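PDB 3H9P: putative triphosphoribosyl-dephospho-coA synthase from Archaeoglobus fulgidus DSM 4304, which is of unconfirmed function but probably binds ATP and acts as a triphosphoribosyl-dephospho-CoA synthase. Local coordinates for residues I36-K45 and T90-A101; H57-I68 and D234-L242. All coordinates share one frame; numbering follows the deposited sequence.

Contact 1 of 2, residues I36-K45 and T90-A101; sequences IGEGVLRAVK and TDFRDSLSVLEA
D94 OD1 is gripped by the backbone N-H of G37, 2.9 Å from G37 N, and by a water that donates to it and receives a weak bond from E38 N. The amide of G37 arrives on the anti side of the carboxylate, 22° out of its plane. Within its own segment the other oxygen, OD2, takes the N-H of D91 through its anti lone pair, while D91 OD1 returns weak bonds to the amides of R93 and D94; the two aspartates thus form a capping box at the start of helix 92-101. D94 CG stands beside its own backbone N, chi1 -68°, which brings one carboxylate within range of both helix starts. An asparagine here, lacking the charge, would probably leave either G37 N or D91 N without its acceptor, depending on how its amide turned. G37 makes the close approach possible: its CA lies 3.9 Å from D94 CA, S97 CB comes to 3.4 Å from G37 C, and a side chain on G37 would collide with D94. Farther along, S97 OG donates to E38 OE2 at 3.1 Å, meeting it on the anti side and well off the carboxylate plane. The apolar seam lies beyond, where A101 CB fits among V40, L41 and V44; L41 CD1 is 4.0 Å from this methyl and also lies against the chain of E100. K45 NZ and E100 OE2 stay 4.1 Å apart, beyond a salt bridge, and are joined through a water. The helices run nearly parallel, at 13°, with their axes 7.5 Å apart. One carboxylate thus serves two helix N-termini, whose dipoles would probably stabilise its negative charge.

Contact 2 of 2, residues H57-I68 and D234-L242; sequences HFGAFLLLVPLI and DLTASSIFL
D234, F241 and L67 give up the most surface here, and they divide the interface into a polar end and an apolar one. D234 points its carboxylate at the first turn of helix 58-68: OD2 lies 3.2 Å from G59 CA, and OD1 is 3.3 Å from A60 CB. A water links the two segments, accepting from G59 N and donating to D234 OD2. G59 leaves room for this, since a side chain there would run into OD2. One turn on, L63 CD1 covers the D234 carbonyl oxygen at 3.6 Å and touches L235 CD2, while S238 CB sits between L63 and L67, its hydroxyl bonded to S157.

At the other end F241 CG lies anti to the backbone N, chi1 -178°, carrying the ring toward the last turn of helix 58-68. I68 CG1 lies over one face of that ring, 4.1 Å from F241 CZ and offset toward the rim. L67 CB reaches F241 CE2 at 4.0 Å from an oblique direction, and L64 CD2 packs on F241 CB at 3.7 Å. L67 CD1 extends to S238 and L242.

The axes cross at -27°, 8.6 Å apart, and the contact lies close to the centre of the chain: it is parallel helix packing in the core of an all-helical fold.

How the contacts relate
Helix 58-68 joins the two contacts, whose centres are 15 Å apart. It packs on helix 230-246 in contact 2, and other residues of it lie against both helices of contact 1: V65 and P66 meet I36, F61 meets A43, and F58 meets A101. Along the chain the segments alternate: 36-45, 57-68, 90-101, then 234-242. Helices 36-46 and 58-68 are successive, whereas the last partner comes from near the C-terminus. Contact 1 is partly buried and lies farther from the chain's centre than contact 2. Together they tie four helices of one all-helical chain into a continuous packed body, bringing early and late parts of the chain together.

Contact 1 of 2, residues I36-K45 and T90-A101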
# COMPACT_ATOMS: atom_id res chain seq x y z
N ILE A 36 17.56 14.14 -7.73
CA ILE A 36 16.25 13.53 -7.99
C ILE A 36 15.15 14.00 -7.00
O ILE A 36 14.16 14.58 -7.42
CB ILE A 36 16.27 11.98 -8.09
CG1 ILE A 36 17.29 11.48 -9.14
CG2 ILE A 36 14.82 11.39 -8.35
CD1 ILE A 36 17.16 12.06 -10.49
N GLY A 37 15.36 13.71 -5.71
CA GLY A 37 14.43 14.03 -4.63
C GLY A 37 14.01 15.49 -4.62
O GLY A 37 12.81 15.81 -4.72
N GLU A 38 14.99 16.37 -4.48
CA GLU A 38 14.78 17.81 -4.52
C GLU A 38 14.00 18.21 -5.75
O GLU A 38 13.10 19.05 -5.68
CB GLU A 38 16.11 18.56 -4.54
CG GLU A 38 16.58 19.01 -3.20
CD GLU A 38 15.43 19.48 -2.32
OE1 GLU A 38 14.82 20.53 -2.64
OE2 GLU A 38 15.13 18.77 -1.32
N GLY A 39 14.37 17.61 -6.88
CA GLY A 39 13.71 17.86 -8.15
C GLY A 39 12.22 17.58 -8.15
O GLY A 39 11.42 18.42 -8.61
N VAL A 40 11.85 16.41 -7.63
CA VAL A 40 10.44 16.01 -7.57
C VAL A 40 9.73 16.99 -6.67
O VAL A 40 8.72 17.52 -7.05
CB VAL A 40 10.26 14.56 -7.05
CG1 VAL A 40 8.76 14.16 -6.91
CG2 VAL A 40 11.03 13.57 -7.91
N LEU A 41 10.34 17.29 -5.53
CA LEU A 41 9.75 18.20 -4.56
C LEU A 41 9.54 19.64 -5.06
O LEU A 41 8.49 20.25 -4.82
CB LEU A 41 10.54 18.17 -3.24
CG LEU A 41 10.11 19.12 -2.11
CD1 LEU A 41 8.76 18.73 -1.55
CD2 LEU A 41 11.14 19.19 -0.97
N ARG A 42 10.53 20.17 -5.78
CA ARG A 42 10.44 21.47 -6.43
C ARG A 42 9.38 21.45 -7.52
O ARG A 42 8.52 22.35 -7.58
CB ARG A 42 11.79 21.87 -7.01
CG ARG A 42 12.60 22.75 -6.01
CD ARG A 42 14.10 22.46 -5.95
NE ARG A 42 14.71 23.13 -4.81
CZ ARG A 42 15.25 24.35 -4.83
NH1 ARG A 42 15.28 25.07 -5.95
NH2 ARG A 42 15.77 24.87 -3.72
N ALA A 43 9.40 20.42 -8.36
CA ALA A 43 8.41 20.31 -9.41
C ALA A 43 7.03 20.38 -8.81
O ALA A 43 6.17 21.09 -9.32
CB ALA A 43 8.59 19.01 -10.25
N VAL A 44 6.83 19.65 -7.72
CA VAL A 44 5.51 19.58 -7.10
C VAL A 44 5.11 20.92 -6.51
O VAL A 44 4.00 21.39 -6.72
CB VAL A 44 5.42 18.46 -6.01
CG1 VAL A 44 4.13 18.57 -5.21
CG2 VAL A 44 5.54 17.10 -6.65
N LYS A 45 6.02 21.53 -5.74
CA LYS A 45 5.71 22.84 -5.17
C LYS A 45 5.43 23.83 -6.30
O LYS A 45 4.49 24.62 -6.23
CB LYS A 45 6.84 23.32 -4.28
CG LYS A 45 6.98 22.56 -2.98
CD LYS A 45 8.08 23.16 -2.12
CE LYS A 45 8.28 22.40 -0.85
NZ LYS A 45 9.06 23.21 0.13
N THR A 90 21.11 7.38 -5.62
CA THR A 90 20.45 8.37 -4.76
C THR A 90 20.77 7.99 -3.33
O THR A 90 21.39 6.96 -3.10
CB THR A 90 18.91 8.36 -4.92
OG1 THR A 90 18.42 7.02 -4.75
CG2 THR A 90 18.51 8.91 -6.30
N ASP A 91 20.37 8.81 -2.36
CA ASP A 91 20.47 8.41 -0.94
C ASP A 91 19.11 8.61 -0.23
O ASP A 91 18.10 8.90 -0.90
CB ASP A 91 21.63 9.13 -0.25
CG ASP A 91 21.36 10.59 -0.08
OD1 ASP A 91 20.24 11.04 -0.40
OD2 ASP A 91 22.28 11.32 0.36
N PHE A 92 19.09 8.48 1.09
CA PHE A 92 17.83 8.47 1.86
C PHE A 92 17.16 9.83 1.85
O PHE A 92 15.94 9.94 1.94
CB PHE A 92 18.00 7.95 3.30
CG PHE A 92 18.71 8.91 4.23
CD1 PHE A 92 20.06 8.78 4.48
CD2 PHE A 92 18.02 9.94 4.85
CE1 PHE A 92 20.73 9.66 5.35
CE2 PHE A 92 18.67 10.82 5.71
CZ PHE A 92 20.03 10.68 5.95
N ARG A 93 17.96 10.88 1.71
CA ARG A 93 17.41 12.21 1.60
C ARG A 93 16.54 12.36 0.36
O ARG A 93 15.56 13.10 0.38
CB ARG A 93 18.50 13.25 1.60
CG ARG A 93 19.34 13.22 2.87
CD ARG A 93 20.01 14.53 3.06
NE ARG A 93 20.43 14.70 4.45
CZ ARG A 93 21.03 15.79 4.91
NH1 ARG A 93 21.28 16.81 4.09
NH2 ARG A 93 21.37 15.85 6.20
N ASP A 94 16.86 11.63 -0.71
CA ASP A 94 15.99 11.67 -1.90
C ASP A 94 14.63 11.05 -1.62
O ASP A 94 13.59 11.55 -2.07
CB ASP A 94 16.65 10.96 -3.08
CG ASP A 94 17.85 11.70 -3.58
OD1 ASP A 94 17.62 12.81 -4.14
OD2 ASP A 94 19.02 11.20 -3.38
N SER A 95 14.64 9.95 -0.89
CA SER A 95 13.42 9.32 -0.40
C SER A 95 12.56 10.23 0.44
O SER A 95 11.35 10.28 0.24
CB SER A 95 13.81 8.10 0.42
OG SER A 95 14.18 7.09 -0.47
N LEU A 96 13.21 10.95 1.35
CA LEU A 96 12.55 11.87 2.26
C LEU A 96 11.91 13.05 1.50
O LEU A 96 10.77 13.41 1.76
CB LEU A 96 13.57 12.38 3.33
CG LEU A 96 14.02 11.37 4.40
CD1 LEU A 96 15.08 11.94 5.39
CD2 LEU A 96 12.83 10.84 5.19
N SER A 97 12.67 13.65 0.57
CA SER A 97 12.11 14.65 -0.33
C SER A 97 10.94 14.08 -1.13
O SER A 97 9.90 14.72 -1.24
CB SER A 97 13.17 15.12 -1.31
OG SER A 97 14.14 15.87 -0.64
N VAL A 98 11.10 12.88 -1.66
CA VAL A 98 10.01 12.35 -2.43
C VAL A 98 8.76 12.17 -1.55
O VAL A 98 7.65 12.53 -1.98
CB VAL A 98 10.41 11.07 -3.18
CG1 VAL A 98 9.19 10.35 -3.75
CG2 VAL A 98 11.37 11.43 -4.31
N LEU A 99 8.95 11.64 -0.34
CA LEU A 99 7.88 11.46 0.63
C LEU A 99 7.18 12.78 1.02
O LEU A 99 5.95 12.87 1.02
CB LEU A 99 8.41 10.72 1.86
CG LEU A 99 7.41 10.26 2.93
CD1 LEU A 99 6.19 9.55 2.30
CD2 LEU A 99 8.10 9.32 3.91
N GLU A 100 7.96 13.81 1.33
CA GLU A 100 7.41 15.14 1.51
C GLU A 100 6.66 15.67 0.27
O GLU A 100 5.62 16.30 0.41
CB GLU A 100 8.51 16.12 1.91
CG GLU A 100 7.99 17.52 2.17
CD GLU A 100 9.09 18.52 2.38
OE1 GLU A 100 10.23 18.08 2.67
OE2 GLU A 100 8.81 19.74 2.26
N ALA A 101 7.16 15.39 -0.93
CA ALA A 101 6.46 15.81 -2.16
C ALA A 101 5.09 15.14 -2.30
O ALA A 101 4.10 15.76 -2.75
CB ALA A 101 7.34 15.53 -3.43
O HOH W 1 17.13 15.03 -2.46
O HOH W 2 10.88 21.29 2.07

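Contact 2 of 2, residues H57-I68 and D234-L242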
# COMPACT_ATOMS: atom_id res chain seq x y z
N HIS A 57 -0.58 15.90 -10.32
CA HIS A 57 0.05 14.78 -11.07
C HIS A 57 1.45 14.46 -10.53
O HIS A 57 2.48 14.58 -11.23
CB HIS A 57 0.09 15.03 -12.59
CG HIS A 57 -1.19 15.58 -13.16
ND1 HIS A 57 -1.35 16.90 -13.50
CD2 HIS A 57 -2.36 14.97 -13.48
CE1 HIS A 57 -2.56 17.09 -14.00
NE2 HIS A 57 -3.19 15.93 -14.00
N PHE A 58 1.47 14.10 -9.25
CA PHE A 58 2.70 13.80 -8.53
C PHE A 58 3.50 12.71 -9.23
O PHE A 58 4.74 12.77 -9.30
CB PHE A 58 2.35 13.38 -7.08
CG PHE A 58 3.44 12.65 -6.39
CD1 PHE A 58 4.44 13.34 -5.72
CD2 PHE A 58 3.49 11.25 -6.44
CE1 PHE A 58 5.48 12.66 -5.09
CE2 PHE A 58 4.51 10.56 -5.83
CZ PHE A 58 5.53 11.27 -5.15
N GLY A 59 2.79 11.71 -9.75
CA GLY A 59 3.39 10.53 -10.37
C GLY A 59 4.09 10.88 -11.65
O GLY A 59 5.16 10.34 -11.95
N ALA A 60 3.51 11.81 -12.42
CA ALA A 60 4.17 12.28 -13.62
C ALA A 60 5.58 12.80 -13.28
O ALA A 60 6.57 12.39 -13.92
CB ALA A 60 3.35 13.31 -14.32
N PHE A 61 5.68 13.63 -12.23
CA PHE A 61 6.99 14.18 -11.77
C PHE A 61 7.98 13.17 -11.24
O PHE A 61 9.22 13.27 -11.44
CB PHE A 61 6.78 15.26 -10.71
CG PHE A 61 6.01 16.46 -11.22
CD1 PHE A 61 6.24 16.96 -12.51
CD2 PHE A 61 5.13 17.12 -10.40
CE1 PHE A 61 5.60 18.07 -12.97
CE2 PHE A 61 4.46 18.25 -10.85
CZ PHE A 61 4.70 18.72 -12.15
N LEU A 62 7.43 12.19 -10.52
CA LEU A 62 8.28 11.13 -9.98
C LEU A 62 8.84 10.27 -11.13
O LEU A 62 9.92 9.70 -11.03
CB LEU A 62 7.49 10.28 -8.97
CG LEU A 62 8.16 9.12 -8.26
CD1 LEU A 62 9.48 9.51 -7.53
CD2 LEU A 62 7.13 8.45 -7.30
N LEU A 63 8.07 10.15 -12.21
CA LEU A 63 8.51 9.47 -13.42
C LEU A 63 9.49 10.35 -14.21
O LEU A 63 10.57 9.88 -14.63
CB LEU A 63 7.32 9.07 -14.31
CG LEU A 63 6.42 7.88 -13.94
CD1 LEU A 63 5.16 7.80 -14.82
CD2 LEU A 63 7.21 6.54 -14.01
N LEU A 64 9.15 11.61 -14.38
CA LEU A 64 9.93 12.46 -15.31
C LEU A 64 11.23 12.98 -14.78
O LEU A 64 12.20 13.05 -15.50
CB LEU A 64 9.11 13.64 -15.80
CG LEU A 64 7.98 13.28 -16.78
CD1 LEU A 64 6.99 14.47 -16.76
CD2 LEU A 64 8.49 13.01 -18.20
N VAL A 65 11.28 13.33 -13.50
CA VAL A 65 12.48 13.90 -12.95
C VAL A 65 13.71 12.98 -13.12
O VAL A 65 14.79 13.45 -13.49
CB VAL A 65 12.21 14.42 -11.50
CG1 VAL A 65 13.46 14.73 -10.78
CG2 VAL A 65 11.30 15.64 -11.57
N PRO A 66 13.57 11.66 -12.86
CA PRO A 66 14.77 10.83 -13.08
C PRO A 66 15.22 10.76 -14.55
O PRO A 66 16.43 10.66 -14.79
CB PRO A 66 14.34 9.44 -12.61
CG PRO A 66 13.29 9.69 -11.66
CD PRO A 66 12.52 10.89 -12.18
N LEU A 67 14.27 10.79 -15.49
CA LEU A 67 14.62 10.81 -16.90
C LEU A 67 15.25 12.14 -17.28
O LEU A 67 16.21 12.16 -18.02
CB LEU A 67 13.41 10.54 -17.81
CG LEU A 67 12.63 9.26 -17.50
CD1 LEU A 67 11.28 9.27 -18.21
CD2 LEU A 67 13.44 7.99 -17.69
N ILE A 68 14.71 13.24 -16.75
CA ILE A 68 15.27 14.54 -17.03
C ILE A 68 16.69 14.70 -16.45
O ILE A 68 17.53 15.40 -17.00
CB ILE A 68 14.32 15.67 -16.64
CG1 ILE A 68 13.05 15.55 -17.52
CG2 ILE A 68 15.05 17.06 -16.83
CD1 ILE A 68 11.80 16.33 -17.08
N ASP A 234 0.08 9.63 -16.27
CA ASP A 234 1.49 9.76 -15.85
C ASP A 234 2.40 9.02 -16.82
O ASP A 234 3.37 9.60 -17.34
CB ASP A 234 1.73 9.28 -14.40
CG ASP A 234 1.05 10.20 -13.35
OD1 ASP A 234 0.76 11.36 -13.69
OD2 ASP A 234 0.82 9.80 -12.17
N LEU A 235 2.08 7.74 -17.11
CA LEU A 235 2.92 6.90 -17.96
C LEU A 235 2.86 7.34 -19.41
O LEU A 235 3.80 7.12 -20.20
CB LEU A 235 2.49 5.44 -17.84
CG LEU A 235 2.86 4.78 -16.51
CD1 LEU A 235 1.94 3.60 -16.17
CD2 LEU A 235 4.31 4.32 -16.48
N THR A 236 1.77 7.98 -19.79
CA THR A 236 1.67 8.47 -21.14
C THR A 236 2.69 9.63 -21.32
O THR A 236 3.34 9.75 -22.35
CB THR A 236 0.23 8.90 -21.41
OG1 THR A 236 -0.56 7.73 -21.30
CG2 THR A 236 0.04 9.53 -22.81
N ALA A 237 2.84 10.42 -20.28
CA ALA A 237 3.74 11.56 -20.32
C ALA A 237 5.17 11.12 -20.33
O ALA A 237 5.97 11.71 -21.03
CB ALA A 237 3.47 12.49 -19.10
N SER A 238 5.52 10.13 -19.52
CA SER A 238 6.92 9.72 -19.50
C SER A 238 7.30 9.07 -20.86
O SER A 238 8.43 9.23 -21.32
CB SER A 238 7.19 8.78 -18.32
OG SER A 238 6.44 7.60 -18.42
N SER A 239 6.34 8.34 -21.46
CA SER A 239 6.50 7.77 -22.80
C SER A 239 6.72 8.85 -23.89
O SER A 239 7.52 8.63 -24.79
CB SER A 239 5.26 6.95 -23.21
OG SER A 239 5.17 5.77 -22.46
N ILE A 240 5.97 9.96 -23.82
CA ILE A 240 6.13 11.09 -24.71
C ILE A 240 7.55 11.64 -24.59
O ILE A 240 8.21 11.86 -25.57
CB ILE A 240 5.10 12.24 -24.44
CG1 ILE A 240 3.67 11.82 -24.81
CG2 ILE A 240 5.45 13.50 -25.27
CD1 ILE A 240 2.57 12.78 -24.31
N PHE A 241 8.00 11.83 -23.35
CA PHE A 241 9.34 12.31 -23.12
C PHE A 241 10.38 11.41 -23.78
O PHE A 241 11.25 11.90 -24.47
CB PHE A 241 9.68 12.55 -21.63
CG PHE A 241 11.10 13.12 -21.46
CD1 PHE A 241 11.37 14.46 -21.70
CD2 PHE A 241 12.18 12.28 -21.18
CE1 PHE A 241 12.68 14.98 -21.62
CE2 PHE A 241 13.49 12.78 -21.09
CZ PHE A 241 13.74 14.14 -21.32
N LEU A 242 10.31 10.11 -23.55
CA LEU A 242 11.25 9.22 -24.24
C LEU A 242 11.15 9.28 -25.76
O LEU A 242 12.18 9.34 -26.45
CB LEU A 242 11.15 7.78 -23.73
CG LEU A 242 11.52 7.66 -22.25
CD1 LEU A 242 11.27 6.26 -21.66
CD2 LEU A 242 12.99 8.10 -22.05
O HOH W 3 -0.19 11.65 -10.19